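Local coordinates for VgrG protein (Vibrio cholerae, PDB 4E1F) that probably cross-links G-actin through its actin cross-linking domain, acting as a nucleotide-binding toxin that takes up ADP together with manganese, at residues T18-S23 against S93-M98; V179-F184 against L346-E351; L278-P283 against H331-A336. The protein carries 1 engineered substitution. All coordinates share one frame; numbering follows the deposited sequence. Where two conformers were deposited one is given.

Interaction 1: T18-S23 against S93-M98. With ADP (adenosine-5'-diphosphate), chain B.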
loop_
_atom_site.group_PDB
_atom_site.type_symbol
_atom_site.label_atom_id
_atom_site.label_comp_id
_atom_site.label_asym_id
_atom_site.label_seq_id
_atom_site.Cartn_x
_atom_site.Cartn_y
_atom_site.Cartn_z
ATOM N N THR A 18 -13.560 -3.705 -4.099
ATOM C CA THR A 18 -13.365 -2.247 -4.190
ATOM C C THR A 18 -14.273 -1.429 -3.270
ATOM O O THR A 18 -13.867 -0.351 -2.820
ATOM C CB THR A 18 -13.532 -1.761 -5.646
ATOM O OG1 THR A 18 -14.817 -2.176 -6.125
ATOM C CG2 THR A 18 -12.448 -2.291 -6.574
ATOM N N HIS A 19 -15.504 -1.935 -3.000
ATOM C CA HIS A 19 -16.496 -1.228 -2.170
ATOM C C HIS A 19 -16.642 -1.707 -0.725
ATOM O O HIS A 19 -16.776 -2.908 -0.479
ATOM C CB HIS A 19 -17.882 -1.251 -2.844
ATOM C CG HIS A 19 -18.866 -0.353 -2.145
ATOM N ND1 HIS A 19 -18.948 1.007 -2.448
ATOM C CD2 HIS A 19 -19.703 -0.623 -1.116
ATOM C CE1 HIS A 19 -19.847 1.500 -1.615
ATOM N NE2 HIS A 19 -20.330 0.556 -0.792
ATOM N N PHE A 20 -16.730 -0.756 0.217
ATOM C CA PHE A 20 -16.979 -0.996 1.648
ATOM C C PHE A 20 -17.984 0.015 2.164
ATOM O O PHE A 20 -17.967 1.160 1.712
ATOM C CB PHE A 20 -15.685 -0.973 2.488
ATOM C CG PHE A 20 -14.835 -2.182 2.180
ATOM C CD1 PHE A 20 -15.139 -3.421 2.731
ATOM C CD2 PHE A 20 -13.804 -2.106 1.247
ATOM C CE1 PHE A 20 -14.414 -4.558 2.369
ATOM C CE2 PHE A 20 -13.072 -3.240 0.894
ATOM C CZ PHE A 20 -13.376 -4.458 1.460
ATOM N N PRO A 21 -18.893 -0.369 3.083
ATOM C CA PRO A 21 -19.896 0.606 3.555
ATOM C C PRO A 21 -19.303 1.831 4.265
ATOM O O PRO A 21 -19.822 2.927 4.109
ATOM C CB PRO A 21 -20.777 -0.218 4.508
ATOM C CG PRO A 21 -19.928 -1.368 4.929
ATOM C CD PRO A 21 -19.087 -1.690 3.715
ATOM N N LYS A 22 -18.191 1.647 4.991
ATOM C CA LYS A 22 -17.513 2.685 5.765
ATOM C C LYS A 22 -15.976 2.511 5.569
ATOM O O LYS A 22 -15.549 2.031 4.512
ATOM C CB LYS A 22 -17.912 2.524 7.258
ATOM C CG LYS A 22 -18.821 3.624 7.805
ATOM C CD LYS A 22 -19.159 3.393 9.289
ATOM C CE LYS A 22 -19.882 4.549 9.969
ATOM N NZ LYS A 22 -18.999 5.718 10.256
ATOM N N SER A 23 -15.177 2.864 6.590
ATOM C CA SER A 23 -13.717 2.755 6.564
ATOM C C SER A 23 -13.269 1.304 6.417
ATOM O O SER A 23 -13.906 0.402 6.979
ATOM C CB SER A 23 -13.101 3.393 7.807
ATOM O OG SER A 23 -13.423 2.673 8.987
ATOM N N SER A 93 -3.471 -9.194 2.686
ATOM C CA SER A 93 -4.871 -9.476 2.952
ATOM C C SER A 93 -5.780 -8.797 1.961
ATOM O O SER A 93 -5.410 -7.769 1.366
ATOM C CB SER A 93 -5.245 -9.077 4.379
ATOM O OG SER A 93 -5.453 -7.673 4.433
ATOM N N TYR A 94 -6.966 -9.389 1.773
ATOM C CA TYR A 94 -8.030 -8.777 1.007
ATOM C C TYR A 94 -8.614 -7.800 2.015
ATOM O O TYR A 94 -8.729 -8.165 3.200
ATOM C CB TYR A 94 -9.056 -9.836 0.591
ATOM C CG TYR A 94 -8.545 -10.635 -0.584
ATOM C CD1 TYR A 94 -7.767 -11.776 -0.392
ATOM C CD2 TYR A 94 -8.759 -10.203 -1.891
ATOM C CE1 TYR A 94 -7.246 -12.487 -1.471
ATOM C CE2 TYR A 94 -8.249 -10.914 -2.979
ATOM C CZ TYR A 94 -7.515 -12.073 -2.763
ATOM O OH TYR A 94 -7.015 -12.781 -3.827
ATOM N N PRO A 95 -8.924 -6.540 1.613
ATOM C CA PRO A 95 -9.427 -5.573 2.599
ATOM C C PRO A 95 -10.758 -6.011 3.222
ATOM O O PRO A 95 -11.509 -6.775 2.598
ATOM C CB PRO A 95 -9.598 -4.300 1.773
ATOM C CG PRO A 95 -9.756 -4.766 0.352
ATOM C CD PRO A 95 -8.841 -5.930 0.263
ATOM N N CYS A 96 -11.039 -5.532 4.441
ATOM C CA CYS A 96 -12.294 -5.788 5.140
ATOM C C CYS A 96 -12.713 -4.486 5.810
ATOM O O CYS A 96 -11.960 -3.506 5.743
ATOM C CB CYS A 96 -12.147 -6.924 6.152
ATOM S SG CYS A 96 -10.999 -6.589 7.509
ATOM N N GLU A 97 -13.926 -4.457 6.409
ATOM C CA GLU A 97 -14.401 -3.303 7.162
ATOM C C GLU A 97 -13.558 -3.192 8.424
ATOM O O GLU A 97 -13.287 -4.212 9.074
ATOM C CB GLU A 97 -15.879 -3.469 7.541
ATOM C CG GLU A 97 -16.777 -3.659 6.323
ATOM C CD GLU A 97 -18.194 -4.135 6.590
ATOM O OE1 GLU A 97 -18.748 -4.861 5.733
ATOM O OE2 GLU A 97 -18.757 -3.769 7.645
ATOM N N MET A 98 -13.118 -1.964 8.749
ATOM C CA MET A 98 -12.268 -1.687 9.916
ATOM C C MET A 98 -12.860 -2.155 11.230
ATOM O O MET A 98 -12.107 -2.575 12.109
ATOM C CB MET A 98 -11.940 -0.191 10.026
ATOM C CG MET A 98 -10.743 0.190 9.239
ATOM S SD MET A 98 -9.988 1.745 9.729
ATOM C CE MET A 98 -8.973 1.228 11.075
HETATM P PB ADP B . 2.363 -3.885 -4.724
HETATM O O1B ADP B . 1.698 -5.052 -5.441
HETATM O O2B ADP B . 2.645 -2.807 -5.776
HETATM O O3B ADP B . 3.748 -4.411 -4.205
HETATM P PA ADP B . 0.189 -3.991 -2.774
HETATM O O1A ADP B . -0.745 -4.409 -3.862
HETATM O O2A ADP B . 0.716 -5.251 -2.079
HETATM O O3A ADP B . 1.432 -3.315 -3.539
HETATM O "O5'" ADP B . -0.649 -3.107 -1.677
HETATM C "C5'" ADP B . -2.020 -3.478 -1.296
HETATM C "C4'" ADP B . -2.590 -3.209 0.094
HETATM O "O4'" ADP B . -3.732 -2.306 0.003
HETATM C "C3'" ADP B . -3.123 -4.424 0.878
HETATM O "O3'" ADP B . -2.955 -4.338 2.291
HETATM C "C2'" ADP B . -4.619 -4.384 0.583
HETATM O "O2'" ADP B . -5.498 -5.073 1.472
HETATM C "C1'" ADP B . -4.847 -2.893 0.665
HETATM N N9 ADP B . -6.121 -2.407 0.100
HETATM C C8 ADP B . -6.571 -2.615 -1.170
HETATM N N7 ADP B . -7.791 -2.164 -1.374
HETATM C C5 ADP B . -8.146 -1.605 -0.160
HETATM C C6 ADP B . -9.312 -0.932 0.281
HETATM N N6 ADP B . -10.354 -0.652 -0.524
HETATM N N1 ADP B . -9.358 -0.512 1.568
HETATM C C2 ADP B . -8.293 -0.739 2.348
HETATM N N3 ADP B . -7.137 -1.328 2.033
HETATM C C4 ADP B . -7.126 -1.747 0.767
#

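Interaction 2: V179-F184 against L346-E351. With ADP (adenosine-5'-diphosphate), chain B.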
loop_
_atom_site.group_PDB
_atom_site.type_symbol
_atom_site.label_atom_id
_atom_site.label_comp_id
_atom_site.label_asym_id
_atom_site.label_seq_id
_atom_site.Cartn_x
_atom_site.Cartn_y
_atom_site.Cartn_z
ATOM N N VAL A 179 -10.633 5.432 3.514
ATOM C CA VAL A 179 -11.703 6.263 4.067
ATOM C C VAL A 179 -12.391 7.038 2.947
ATOM O O VAL A 179 -11.774 7.290 1.912
ATOM C CB VAL A 179 -11.221 7.240 5.196
ATOM C CG1 VAL A 179 -10.697 6.496 6.433
ATOM C CG2 VAL A 179 -10.200 8.243 4.672
ATOM N N ALA A 180 -13.643 7.466 3.179
ATOM C CA ALA A 180 -14.389 8.333 2.265
ATOM C C ALA A 180 -13.556 9.625 2.114
ATOM O O ALA A 180 -13.128 10.193 3.124
ATOM C CB ALA A 180 -15.756 8.675 2.872
ATOM N N ALA A 181 -13.289 10.056 0.867
ATOM C CA ALA A 181 -12.498 11.255 0.573
ATOM C C ALA A 181 -13.092 12.511 1.228
ATOM O O ALA A 181 -12.333 13.312 1.784
ATOM C CB ALA A 181 -12.392 11.448 -0.930
ATOM N N LYS A 182 -14.439 12.604 1.260
ATOM C CA LYS A 182 -15.162 13.722 1.880
ATOM C C LYS A 182 -14.918 13.823 3.395
ATOM O O LYS A 182 -15.189 14.866 3.982
ATOM C CB LYS A 182 -16.664 13.689 1.539
ATOM C CG LYS A 182 -17.417 12.543 2.229
ATOM C CD LYS A 182 -18.902 12.581 1.977
ATOM C CE LYS A 182 -19.600 11.514 2.780
ATOM N NZ LYS A 182 -21.037 11.410 2.415
ATOM N N GLY A 183 -14.456 12.735 4.012
ATOM C CA GLY A 183 -14.202 12.737 5.446
ATOM C C GLY A 183 -12.865 13.323 5.874
ATOM O O GLY A 183 -12.715 13.709 7.036
ATOM N N PHE A 184 -11.858 13.332 4.971
ATOM C CA PHE A 184 -10.517 13.827 5.299
ATOM C C PHE A 184 -10.525 15.331 5.652
ATOM O O PHE A 184 -10.745 16.171 4.781
ATOM C CB PHE A 184 -9.477 13.478 4.205
ATOM C CG PHE A 184 -8.074 13.294 4.740
ATOM C CD1 PHE A 184 -7.356 14.373 5.251
ATOM C CD2 PHE A 184 -7.477 12.032 4.757
ATOM C CE1 PHE A 184 -6.065 14.199 5.744
ATOM C CE2 PHE A 184 -6.183 11.864 5.251
ATOM C CZ PHE A 184 -5.486 12.945 5.738
ATOM N N LEU A 346 -16.097 8.251 -3.552
ATOM C CA LEU A 346 -14.649 8.038 -3.613
ATOM C C LEU A 346 -14.041 7.685 -2.270
ATOM O O LEU A 346 -14.313 8.350 -1.266
ATOM C CB LEU A 346 -13.908 9.262 -4.206
ATOM C CG LEU A 346 -12.349 9.232 -4.205
ATOM C CD1 LEU A 346 -11.788 8.257 -5.268
ATOM C CD2 LEU A 346 -11.772 10.630 -4.490
ATOM N N ALA A 347 -13.205 6.624 -2.268
ATOM C CA ALA A 347 -12.417 6.226 -1.116
ATOM C C ALA A 347 -10.984 6.583 -1.475
ATOM O O ALA A 347 -10.562 6.398 -2.630
ATOM C CB ALA A 347 -12.518 4.721 -0.867
ATOM N N ILE A 348 -10.233 7.069 -0.475
ATOM C CA ILE A 348 -8.823 7.421 -0.605
ATOM C C ILE A 348 -8.072 6.603 0.411
ATOM O O ILE A 348 -8.540 6.429 1.535
ATOM C CB ILE A 348 -8.546 8.957 -0.547
ATOM C CG1 ILE A 348 -9.186 9.617 0.704
ATOM C CG2 ILE A 348 -9.008 9.607 -1.843
ATOM C CD1 ILE A 348 -8.708 11.054 1.016
ATOM N N LEU A 349 -6.963 6.002 -0.020
ATOM C CA LEU A 349 -6.193 5.068 0.789
ATOM C C LEU A 349 -4.832 5.563 1.242
ATOM O O LEU A 349 -4.196 6.369 0.560
ATOM C CB LEU A 349 -6.051 3.752 0.021
ATOM C CG LEU A 349 -7.199 2.736 0.114
ATOM C CD1 LEU A 349 -8.479 3.251 -0.553
ATOM C CD2 LEU A 349 -6.812 1.468 -0.598
ATOM N N PHE A 350 -4.399 5.082 2.413
ATOM C CA PHE A 350 -3.142 5.471 3.024
ATOM C C PHE A 350 -2.400 4.261 3.577
ATOM O O PHE A 350 -2.968 3.461 4.325
ATOM C CB PHE A 350 -3.409 6.482 4.143
ATOM C CG PHE A 350 -4.154 7.691 3.634
ATOM C CD1 PHE A 350 -3.471 8.745 3.037
ATOM C CD2 PHE A 350 -5.546 7.728 3.653
ATOM C CE1 PHE A 350 -4.164 9.827 2.496
ATOM C CE2 PHE A 350 -6.239 8.812 3.115
ATOM C CZ PHE A 350 -5.547 9.860 2.558
ATOM N N GLU A 351 -1.109 4.153 3.249
ATOM C CA GLU A 351 -0.297 3.076 3.765
ATOM C C GLU A 351 0.467 3.528 4.985
ATOM O O GLU A 351 1.174 4.528 4.940
ATOM C CB GLU A 351 0.663 2.575 2.674
ATOM C CG GLU A 351 1.518 1.381 3.073
ATOM C CD GLU A 351 2.518 0.980 2.001
ATOM O OE1 GLU A 351 2.095 0.694 0.861
ATOM O OE2 GLU A 351 3.728 0.917 2.310
HETATM P PB ADP B . 2.363 -3.885 -4.724
HETATM O O1B ADP B . 1.698 -5.052 -5.441
HETATM O O2B ADP B . 2.645 -2.807 -5.776
HETATM O O3B ADP B . 3.748 -4.411 -4.205
HETATM P PA ADP B . 0.189 -3.991 -2.774
HETATM O O1A ADP B . -0.745 -4.409 -3.862
HETATM O O2A ADP B . 0.716 -5.251 -2.079
HETATM O O3A ADP B . 1.432 -3.315 -3.539
HETATM O "O5'" ADP B . -0.649 -3.107 -1.677
HETATM C "C5'" ADP B . -2.020 -3.478 -1.296
HETATM C "C4'" ADP B . -2.590 -3.209 0.094
HETATM O "O4'" ADP B . -3.732 -2.306 0.003
HETATM C "C3'" ADP B . -3.123 -4.424 0.878
HETATM O "O3'" ADP B . -2.955 -4.338 2.291
HETATM C "C2'" ADP B . -4.619 -4.384 0.583
HETATM O "O2'" ADP B . -5.498 -5.073 1.472
HETATM C "C1'" ADP B . -4.847 -2.893 0.665
HETATM N N9 ADP B . -6.121 -2.407 0.100
HETATM C C8 ADP B . -6.571 -2.615 -1.170
HETATM N N7 ADP B . -7.791 -2.164 -1.374
HETATM C C5 ADP B . -8.146 -1.605 -0.160
HETATM C C6 ADP B . -9.312 -0.932 0.281
HETATM N N6 ADP B . -10.354 -0.652 -0.524
HETATM N N1 ADP B . -9.358 -0.512 1.568
HETATM C C2 ADP B . -8.293 -0.739 2.348
HETATM N N3 ADP B . -7.137 -1.328 2.033
HETATM C C4 ADP B . -7.126 -1.747 0.767
HETATM O O HOH W 1 -15.879 10.725 -0.501
#

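Interaction 3: L278-P283 against H331-A336. With ADP (adenosine-5'-diphosphate), chain B.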
loop_
_atom_site.group_PDB
_atom_site.type_symbol
_atom_site.label_atom_id
_atom_site.label_comp_id
_atom_site.label_asym_id
_atom_site.label_seq_id
_atom_site.Cartn_x
_atom_site.Cartn_y
_atom_site.Cartn_z
ATOM N N LEU A 278 1.538 7.117 3.906
ATOM C CA LEU A 278 1.684 7.285 2.464
ATOM C C LEU A 278 0.367 7.278 1.689
ATOM O O LEU A 278 -0.314 6.249 1.671
ATOM C CB LEU A 278 2.658 6.215 1.928
ATOM C CG LEU A 278 2.883 6.151 0.417
ATOM C CD1 LEU A 278 3.758 7.333 -0.087
ATOM C CD2 LEU A 278 3.438 4.781 0.008
ATOM N N PRO A 279 0.007 8.406 1.000
ATOM C CA PRO A 279 -1.222 8.399 0.181
ATOM C C PRO A 279 -1.014 7.377 -0.929
ATOM O O PRO A 279 0.090 7.293 -1.470
ATOM C CB PRO A 279 -1.302 9.828 -0.374
ATOM C CG PRO A 279 -0.472 10.652 0.575
ATOM C CD PRO A 279 0.664 9.726 0.957
ATOM N N ARG A 280 -2.035 6.533 -1.176
ATOM C CA ARG A 280 -1.995 5.431 -2.141
ATOM C C ARG A 280 -2.935 5.671 -3.305
ATOM O O ARG A 280 -3.034 4.828 -4.190
ATOM C CB ARG A 280 -2.389 4.126 -1.418
ATOM C CG ARG A 280 -1.296 3.603 -0.442
ATOM C CD ARG A 280 -0.050 3.021 -1.105
ATOM N NE ARG A 280 -0.360 1.848 -1.933
ATOM C CZ ARG A 280 -0.415 1.869 -3.262
ATOM N NH1 ARG A 280 -0.144 2.987 -3.927
ATOM N NH2 ARG A 280 -0.714 0.771 -3.937
ATOM N N THR A 281 -3.693 6.763 -3.265
ATOM C CA THR A 281 -4.681 7.113 -4.287
ATOM C C THR A 281 -4.217 8.380 -5.014
ATOM O O THR A 281 -3.711 9.308 -4.382
ATOM C CB THR A 281 -6.079 7.298 -3.623
ATOM O OG1 THR A 281 -6.420 6.118 -2.879
ATOM C CG2 THR A 281 -7.198 7.626 -4.636
ATOM N N LYS A 282 -4.385 8.398 -6.344
ATOM C CA LYS A 282 -4.086 9.515 -7.237
ATOM C C LYS A 282 -4.748 10.787 -6.724
ATOM O O LYS A 282 -5.972 10.819 -6.641
ATOM C CB LYS A 282 -4.611 9.202 -8.650
ATOM C CG LYS A 282 -4.269 10.248 -9.726
ATOM C CD LYS A 282 -4.901 9.876 -11.074
ATOM C CE LYS A 282 -4.202 8.719 -11.757
ATOM N NZ LYS A 282 -4.955 8.254 -12.946
ATOM N N PRO A 283 -3.951 11.818 -6.336
ATOM C CA PRO A 283 -4.539 13.069 -5.805
ATOM C C PRO A 283 -5.632 13.759 -6.650
ATOM O O PRO A 283 -6.644 14.190 -6.102
ATOM C CB PRO A 283 -3.309 13.978 -5.617
ATOM C CG PRO A 283 -2.183 13.023 -5.365
ATOM C CD PRO A 283 -2.468 11.867 -6.305
ATOM N N HIS A 331 1.915 3.243 -8.959
ATOM C CA HIS A 331 0.534 2.803 -9.203
ATOM C C HIS A 331 -0.352 2.987 -7.968
ATOM O O HIS A 331 -0.017 2.514 -6.891
ATOM C CB HIS A 331 0.491 1.344 -9.737
ATOM C CG HIS A 331 -0.900 0.853 -10.042
ATOM N ND1 HIS A 331 -1.708 1.494 -10.978
ATOM C CD2 HIS A 331 -1.592 -0.185 -9.509
ATOM C CE1 HIS A 331 -2.853 0.826 -10.982
ATOM N NE2 HIS A 331 -2.828 -0.199 -10.121
ATOM N N GLY A 332 -1.402 3.764 -8.109
ATOM C CA GLY A 332 -2.314 4.004 -7.001
ATOM C C GLY A 332 -3.507 3.072 -6.970
ATOM O O GLY A 332 -3.786 2.405 -7.971
ATOM N N ILE A 333 -4.204 2.998 -5.805
ATOM C CA ILE A 333 -5.472 2.259 -5.651
ATOM C C ILE A 333 -6.557 3.340 -5.864
ATOM O O ILE A 333 -6.883 4.107 -4.944
ATOM C CB ILE A 333 -5.580 1.470 -4.317
ATOM C CG1 ILE A 333 -4.446 0.409 -4.245
ATOM C CG2 ILE A 333 -6.970 0.804 -4.211
ATOM C CD1 ILE A 333 -4.153 -0.211 -2.862
ATOM N N ASN A 334 -7.032 3.447 -7.123
ATOM C CA ASN A 334 -7.913 4.516 -7.609
ATOM C C ASN A 334 -9.369 4.155 -7.844
ATOM O O ASN A 334 -10.183 5.053 -8.082
ATOM C CB ASN A 334 -7.278 5.181 -8.851
ATOM C CG ASN A 334 -5.889 5.734 -8.592
ATOM O OD1 ASN A 334 -5.557 6.169 -7.494
ATOM N ND2 ASN A 334 -5.031 5.731 -9.593
ATOM N N ASN A 335 -9.711 2.857 -7.727
ATOM C CA ASN A 335 -11.072 2.365 -7.975
ATOM C C ASN A 335 -11.777 1.961 -6.669
ATOM O O ASN A 335 -12.789 1.263 -6.704
ATOM C CB ASN A 335 -11.014 1.180 -8.978
ATOM C CG ASN A 335 -10.190 -0.003 -8.486
ATOM O OD1 ASN A 335 -9.440 0.086 -7.499
ATOM N ND2 ASN A 335 -10.314 -1.141 -9.167
ATOM N N ALA A 336 -11.244 2.389 -5.519
ATOM C CA ALA A 336 -11.847 2.056 -4.223
ATOM C C ALA A 336 -12.990 3.013 -3.935
ATOM O O ALA A 336 -12.875 4.214 -4.203
ATOM C CB ALA A 336 -10.808 2.113 -3.122
HETATM P PB ADP B . 2.363 -3.885 -4.724
HETATM O O1B ADP B . 1.698 -5.052 -5.441
HETATM O O2B ADP B . 2.645 -2.807 -5.776
HETATM O O3B ADP B . 3.748 -4.411 -4.205
HETATM P PA ADP B . 0.189 -3.991 -2.774
HETATM O O1A ADP B . -0.745 -4.409 -3.862
HETATM O O2A ADP B . 0.716 -5.251 -2.079
HETATM O O3A ADP B . 1.432 -3.315 -3.539
HETATM O "O5'" ADP B . -0.649 -3.107 -1.677
HETATM C "C5'" ADP B . -2.020 -3.478 -1.296
HETATM C "C4'" ADP B . -2.590 -3.209 0.094
HETATM O "O4'" ADP B . -3.732 -2.306 0.003
HETATM C "C3'" ADP B . -3.123 -4.424 0.878
HETATM O "O3'" ADP B . -2.955 -4.338 2.291
HETATM C "C2'" ADP B . -4.619 -4.384 0.583
HETATM O "O2'" ADP B . -5.498 -5.073 1.472
HETATM C "C1'" ADP B . -4.847 -2.893 0.665
HETATM N N9 ADP B . -6.121 -2.407 0.100
HETATM C C8 ADP B . -6.571 -2.615 -1.170
HETATM N N7 ADP B . -7.791 -2.164 -1.374
HETATM C C5 ADP B . -8.146 -1.605 -0.160
HETATM C C6 ADP B . -9.312 -0.932 0.281
HETATM N N6 ADP B . -10.354 -0.652 -0.524
HETATM N N1 ADP B . -9.358 -0.512 1.568
HETATM C C2 ADP B . -8.293 -0.739 2.348
HETATM N N3 ADP B . -7.137 -1.328 2.033
HETATM C C4 ADP B . -7.126 -1.747 0.767
#

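Interaction 1: T18-S23 against S93-M98
Phe20 and Pro95 lie at the centre of this contact, their side chains crossing at about a right angle. The apolar part begins with the Phe20 ring, whose CE2 meets Pro95 CG at 3.7 Å. The ring also touches the backbone: Phe20 CZ lies 3.2 Å from the carbonyl Pro95 O, and Cys96 O lies over one face, offset from its centre. With chi1 at -70°, CG of Phe20 stands beside the backbone N and anti to the carbonyl carbon, which directs the ring at the 93-98 segment. A flat, rigid aromatic suits this place, since it can touch the proline ring and the backbone after it at once. Farther out, the Pro21 ring is crossed by the extended Glu97 side chain, with Pro21 CG 3.7 Å from Glu97 CD.

The polar part is one backbone bond, Met98 N to Ser23 O at 3.1 Å, practically straight at 179°. It carries on the antiparallel pairing in which Cys96 bonds to Ile25. Ser23 OG rests 3.4 Å from Met98 CB, but its hydrogen-bonding partner is Glu191.

The nucleotide touches both segments. Ser93 O accepts a 2.7 Å hydrogen bond from the ribose O2' of ADP, while the rigid, saturated Pro95 ring turns its C-H surface to the flat adenine, CG 3.6 Å from C5. The edge of the Phe20 ring is turned to adenine N6. A strand end that holds the ribose hydroxyl through a main-chain carbonyl and covers the base with a proline forms one wall of the adenosine pocket of this domain.

Interaction 2: V179-F184 against L346-E351
Leu346 O is gripped from two sources: Ala181 N donates to it at 2.9 Å, and water 1 donates to it at 2.9 Å as well. The same water accepts from Lys182 N at 3.0 Å, so it bridges strand 344-352 at Leu346 to the turn that follows the other strand. Val179 and Ile348 form an antiparallel hydrogen-bonded pair, Val179 N to Ile348 O at 3.0 Å and Ile348 N to Val179 O at 2.8 Å, the latter with its donor nearly in line with the carbonyl. These bonds make a short antiparallel ladder between strands 173-180 and 344-352. Past the non-hydrogen-bonded pair Ala180 and Ala347, the first strand leaves the ladder in a 3-10 turn, with Gly183 N bonded to Ala180 O.

The turn brings Ala181 and Phe184 over the side chain of Ile348. At chi1 52°, Ile348 CG1 sits between its backbone N and carbonyl carbon, and from there it reaches Ala181 CA at 3.7 Å. A small alanine lets the turn come this close to a branched residue. Beyond it the rings of Phe184 and Phe350 approach from opposite directions, planes 45° apart, with Phe184 CE2 3.4 Å from Phe350 CZ; Leu195 and Tyr230 pack around them. Leu349, between Ile348 and Phe350, turns the other way and lays CD2 3.4 Å from C5 of the ADP adenine, an apolar branch suited to the flat base.

Interaction 3: L278-P283 against H331-A336
A mainly polar seam joins two irregular pieces of chain here: the loop that leaves strand 277-279 and the loop that leads into strand 337-339, beside the nucleotide. Ile333 N donates to Arg280 O at 2.7 Å. Just before it Gly332, which has no side chain to make room for, brings its CA to 3.0 Å from the same oxygen. Thr281 adds its hydroxyl: OG1, anti to its carbonyl carbon at chi1 -55°, donates to Ile333 O at 2.9 Å and also bonds to Leu349 N, tying the seam to the neighbouring strand. Asn334 answers with its amide, whose OD1 takes Lys282 N at 2.8 Å in a nearly straight bond of 174°. Its ND2 is held by Glu327, which should fix the amide's rotation and present the oxygen to Lys282.

Arg280 reaches across by bending at chi2 and chi3. NH1 donates to His331 O at 3.0 Å, with the oxygen in the plane of the guanidinium, while NH2 lies 3.7 Å from Ile333 CD1. That methyl in turn touches the ribose, 3.6 Å from ADP O4', and Ala336 CB is 3.8 Å from adenine N6.

A carbonyl can orient a guanidinium without neutralising it, and the ion pair of NE with Glu351 is long and weak. Arg280 therefore probably lends positive potential to the sugar-phosphate end of ADP, whose O5' lies near its plane.

All three interactions converge on ADP. Pro95 of interaction 1 and Leu349 of interaction 2 cover opposite faces of the adenine, while Ile333 and Ala336 of interaction 3 line the pocket from ribose to base. Interactions 2 and 3 are closest, centres about 9 Å apart, and are joined because strand 277-279 of interaction 3 pairs with strand 344-352 of interaction 2: Leu349 O lies 2.8 Å from Arg280 N, a probable backbone hydrogen bond. Interaction 1, centred about 12 Å from interaction 2 and 15 Å from interaction 3, meets them by packing, as where Thr18 CB lies 3.3 Å from Asn335 O. Manganese is about 9 Å from the Arg280 side chain and about 13 Å from that of Pro95.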